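N2152 (Neocallimastix frontalis, PDB 5U22) probably hydrolyses arabinosyl glycosidic linkages as a family 39 glycoside hydrolase built from a TIM barrel and a beta sandwich. Local coordinates at residues F185-E189 with W212-S216. Residues are numbered along the deposited sequence; the frame is centred on the assembly and turned at random.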
ATOM      1  N   PHE A 185     -12.186   8.112  -1.845  1.00 13.08           N
ATOM      2  CA  PHE A 185     -11.920   9.546  -1.879  1.00 13.19           C
ATOM      3  C   PHE A 185     -10.491   9.828  -2.328  1.00 18.95           C
ATOM      4  O   PHE A 185      -9.554   9.104  -1.976  1.00 15.82           O
ATOM      5  CB  PHE A 185     -12.084  10.177  -0.496  1.00 15.59           C
ATOM      6  CG  PHE A 185     -13.466  10.120   0.078  1.00 15.98           C
ATOM      7  CD1 PHE A 185     -14.570  10.459  -0.667  1.00 17.44           C
ATOM      8  CD2 PHE A 185     -13.641   9.783   1.418  1.00 20.38           C
ATOM      9  CE1 PHE A 185     -15.834  10.436  -0.099  1.00 17.57           C
ATOM     10  CE2 PHE A 185     -14.906   9.749   1.988  1.00 16.89           C
ATOM     11  CZ  PHE A 185     -16.002  10.083   1.226  1.00 17.70           C
ATOM     12  N   SER A 186     -10.319  10.933  -3.063  1.00 14.30           N
ATOM     13  CA  SER A 186      -8.972  11.353  -3.443  1.00 13.53           C
ATOM     14  C   SER A 186      -8.148  11.777  -2.231  1.00 16.52           C
ATOM     15  O   SER A 186      -6.926  11.571  -2.195  1.00 15.93           O
ATOM     16  CB  SER A 186      -9.036  12.495  -4.442  1.00 13.93           C
ATOM     17  OG  SER A 186      -7.729  12.880  -4.794  1.00 20.13           O
ATOM     18  N   TRP A 187      -8.783  12.407  -1.251  1.00 15.64           N
ATOM     19  CA  TRP A 187      -8.106  12.755  -0.014  1.00 15.07           C
ATOM     20  C   TRP A 187      -9.075  12.585   1.142  1.00 17.58           C
ATOM     21  O   TRP A 187     -10.296  12.674   0.974  1.00 16.71           O
ATOM     22  CB  TRP A 187      -7.543  14.187  -0.041  1.00 15.28           C
ATOM     23  CG  TRP A 187      -8.603  15.250  -0.095  1.00 17.36           C
ATOM     24  CD1 TRP A 187      -9.196  15.883   0.967  1.00 20.69           C
ATOM     25  CD2 TRP A 187      -9.200  15.799  -1.272  1.00 20.01           C
ATOM     26  NE1 TRP A 187     -10.133  16.790   0.517  1.00 24.65           N
ATOM     27  CE2 TRP A 187     -10.148  16.762  -0.853  1.00 26.31           C
ATOM     28  CE3 TRP A 187      -9.024  15.574  -2.642  1.00 18.30           C
ATOM     29  CZ2 TRP A 187     -10.918  17.493  -1.757  1.00 25.81           C
ATOM     30  CZ3 TRP A 187      -9.792  16.301  -3.543  1.00 18.32           C
ATOM     31  CH2 TRP A 187     -10.727  17.249  -3.095  1.00 24.90           C
ATOM     32  N   TYR A 188      -8.519  12.331   2.320  1.00 15.62           N
ATOM     33  CA  TYR A 188      -9.341  12.151   3.505  1.00 16.35           C
ATOM     34  C   TYR A 188      -9.734  13.505   4.087  1.00 16.68           C
ATOM     35  O   TYR A 188      -8.901  14.411   4.209  1.00 17.80           O
ATOM     36  CB  TYR A 188      -8.594  11.322   4.552  1.00 18.49           C
ATOM     37  CG  TYR A 188      -9.473  10.987   5.730  1.00 17.33           C
ATOM     38  CD1 TYR A 188     -10.189   9.797   5.767  1.00 14.40           C
ATOM     39  CD2 TYR A 188      -9.613  11.878   6.787  1.00 18.08           C
ATOM     40  CE1 TYR A 188     -11.022   9.497   6.848  1.00 14.74           C
ATOM     41  CE2 TYR A 188     -10.433  11.596   7.861  1.00 17.70           C
ATOM     42  CZ  TYR A 188     -11.135  10.402   7.886  1.00 16.10           C
ATOM     43  OH  TYR A 188     -11.949  10.130   8.958  1.00 18.22           O
ATOM     44  N   GLU A 189     -11.006  13.640   4.457  1.00 17.66           N
ATOM     45  CA  GLU A 189     -11.452  14.762   5.275  1.00 19.55           C
ATOM     46  C   GLU A 189     -12.587  14.262   6.160  1.00 20.23           C
ATOM     47  O   GLU A 189     -13.417  13.470   5.716  1.00 20.85           O
ATOM     48  CB  GLU A 189     -11.884  15.952   4.405  1.00 21.33           C
ATOM     49  CG  GLU A 189     -12.097  17.236   5.172  1.00 25.24           C
ATOM     50  CD  GLU A 189     -13.478  17.319   5.786  1.00 28.99           C
ATOM     51  OE1 GLU A 189     -14.447  16.913   5.101  1.00 25.24           O
ATOM     52  OE2 GLU A 189     -13.592  17.776   6.952  1.00 28.14           O
ATOM     53  N   TRP A 212      -9.678   5.043   0.770  1.00 15.31           N
ATOM     54  CA  TRP A 212      -9.382   6.394   0.316  1.00 15.92           C
ATOM     55  C   TRP A 212      -7.924   6.442  -0.107  1.00 16.01           C
ATOM     56  O   TRP A 212      -7.186   5.461   0.032  1.00 15.78           O
ATOM     57  CB  TRP A 212      -9.682   7.445   1.391  1.00 14.11           C
ATOM     58  CG  TRP A 212      -8.820   7.453   2.623  1.00 15.20           C
ATOM     59  CD1 TRP A 212      -7.649   8.155   2.812  1.00 13.47           C
ATOM     60  CD2 TRP A 212      -9.091   6.786   3.866  1.00 14.26           C
ATOM     61  NE1 TRP A 212      -7.178   7.940   4.091  1.00 13.81           N
ATOM     62  CE2 TRP A 212      -8.042   7.108   4.756  1.00 17.75           C
ATOM     63  CE3 TRP A 212     -10.120   5.939   4.307  1.00 16.05           C
ATOM     64  CZ2 TRP A 212      -7.984   6.606   6.067  1.00 14.66           C
ATOM     65  CZ3 TRP A 212     -10.074   5.453   5.609  1.00 14.07           C
ATOM     66  CH2 TRP A 212      -9.009   5.790   6.478  1.00 13.98           C
ATOM     67  N   HIS A 213      -7.515   7.598  -0.620  1.00 15.87           N
ATOM     68  CA  HIS A 213      -6.179   7.789  -1.162  1.00 14.59           C
ATOM     69  C   HIS A 213      -5.373   8.714  -0.265  1.00 14.63           C
ATOM     70  O   HIS A 213      -5.921   9.600   0.394  1.00 16.32           O
ATOM     71  CB  HIS A 213      -6.262   8.354  -2.572  1.00 13.91           C
ATOM     72  CG  HIS A 213      -6.975   7.449  -3.522  1.00 16.52           C
ATOM     73  ND1 HIS A 213      -7.412   7.857  -4.764  1.00 17.11           N
ATOM     74  CD2 HIS A 213      -7.333   6.146  -3.403  1.00 18.23           C
ATOM     75  CE1 HIS A 213      -8.006   6.843  -5.368  1.00 15.89           C
ATOM     76  NE2 HIS A 213      -7.979   5.795  -4.561  1.00 13.79           N
ATOM     77  N   GLU A 214      -4.058   8.494  -0.241  1.00 12.68           N
ATOM     78  CA  GLU A 214      -3.128   9.340   0.519  1.00 14.46           C
ATOM     79  C   GLU A 214      -2.041   9.794  -0.451  1.00 16.06           C
ATOM     80  O   GLU A 214      -0.931   9.251  -0.492  1.00 15.06           O
ATOM     81  CB  GLU A 214      -2.552   8.608   1.743  1.00 16.59           C
ATOM     82  CG  GLU A 214      -3.590   8.282   2.837  1.00 13.93           C
ATOM     83  CD  GLU A 214      -4.031   9.507   3.644  1.00 17.11           C
ATOM     84  OE1 GLU A 214      -3.715  10.662   3.252  1.00 15.74           O
ATOM     85  OE2 GLU A 214      -4.696   9.299   4.688  1.00 19.09           O
ATOM     86  N   LEU A 215      -2.372  10.821  -1.230  1.00 17.54           N
ATOM     87  CA  LEU A 215      -1.490  11.323  -2.271  1.00 13.74           C
ATOM     88  C   LEU A 215      -1.366  12.843  -2.207  1.00 18.42           C
ATOM     89  O   LEU A 215      -0.840  13.449  -3.143  1.00 16.63           O
ATOM     90  CB  LEU A 215      -1.993  10.863  -3.651  1.00 16.13           C
ATOM     91  CG  LEU A 215      -3.502  10.962  -3.919  1.00 18.45           C
ATOM     92  CD1 LEU A 215      -3.986  12.420  -4.089  1.00 14.99           C
ATOM     93  CD2 LEU A 215      -3.846  10.134  -5.154  1.00 13.84           C
ATOM     94  N   SER A 216      -1.811  13.462  -1.109  1.00 15.25           N
ATOM     95  CA  SER A 216      -1.928  14.909  -0.979  1.00 15.49           C
ATOM     96  C   SER A 216      -0.947  15.504   0.016  1.00 20.41           C
ATOM     97  O   SER A 216      -0.984  16.715   0.239  1.00 19.54           O
ATOM     98  CB  SER A 216      -3.351  15.283  -0.538  1.00 16.81           C
ATOM     99  OG  SER A 216      -4.307  14.799  -1.449  1.00 21.11           O
TER
HETATM  100  O   HOH W   1      -4.861  12.340  -0.657  1.00 14.45           O
HETATM  101  O   HOH W   2      -5.611  12.413   2.061  1.00 17.38           O
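Tyr188 lies against one face of the Trp212 indole, and two measurements define the pose. Its CD1 stands 3.6 Å from Trp212 CE2, above the middle of the indole, while the tyrosine ring and the six-membered ring are inclined at 54°, an edge-to-face pair with the tyrosine supplying the edge. Tyr188 CB adds a CH-pi contact over the five-membered ring, 4.0 Å from its centroid. CG anti to the backbone N (chi1 -174°) sets CB and CD1 over the indole, while the far end of the phenol rises from that face to bond to Ser227 of helix 221-235.

An in-plane bond restrains the indole's rotation: Trp212 NE1 donates to Glu214 OE2 over 2.9 Å, reaching that oxygen from above the carboxylate plane.

Between the backbones, His213 N donates to Phe185 O at 2.9 Å, although 135° at the hydrogen shows a bent bond. Two waters extend the link: one accepts from Leu215 N and bonds to Ser186 O and Ser216 OG; the other accepts from Tyr188 N and bonds to Glu214 OE1.

The contact thus ties together loops at the C-terminal ends of neighbouring barrel strands, 180-185 and 209-212, the side where TIM-barrel glycoside hydrolases carry their active site; consistently, a bound buffer molecule lies about 4 Å from the Leu215 side chain. With OE2 gripped by Trp212 and His224 and OE1 by water, the Glu214 carboxylate is held in orientation.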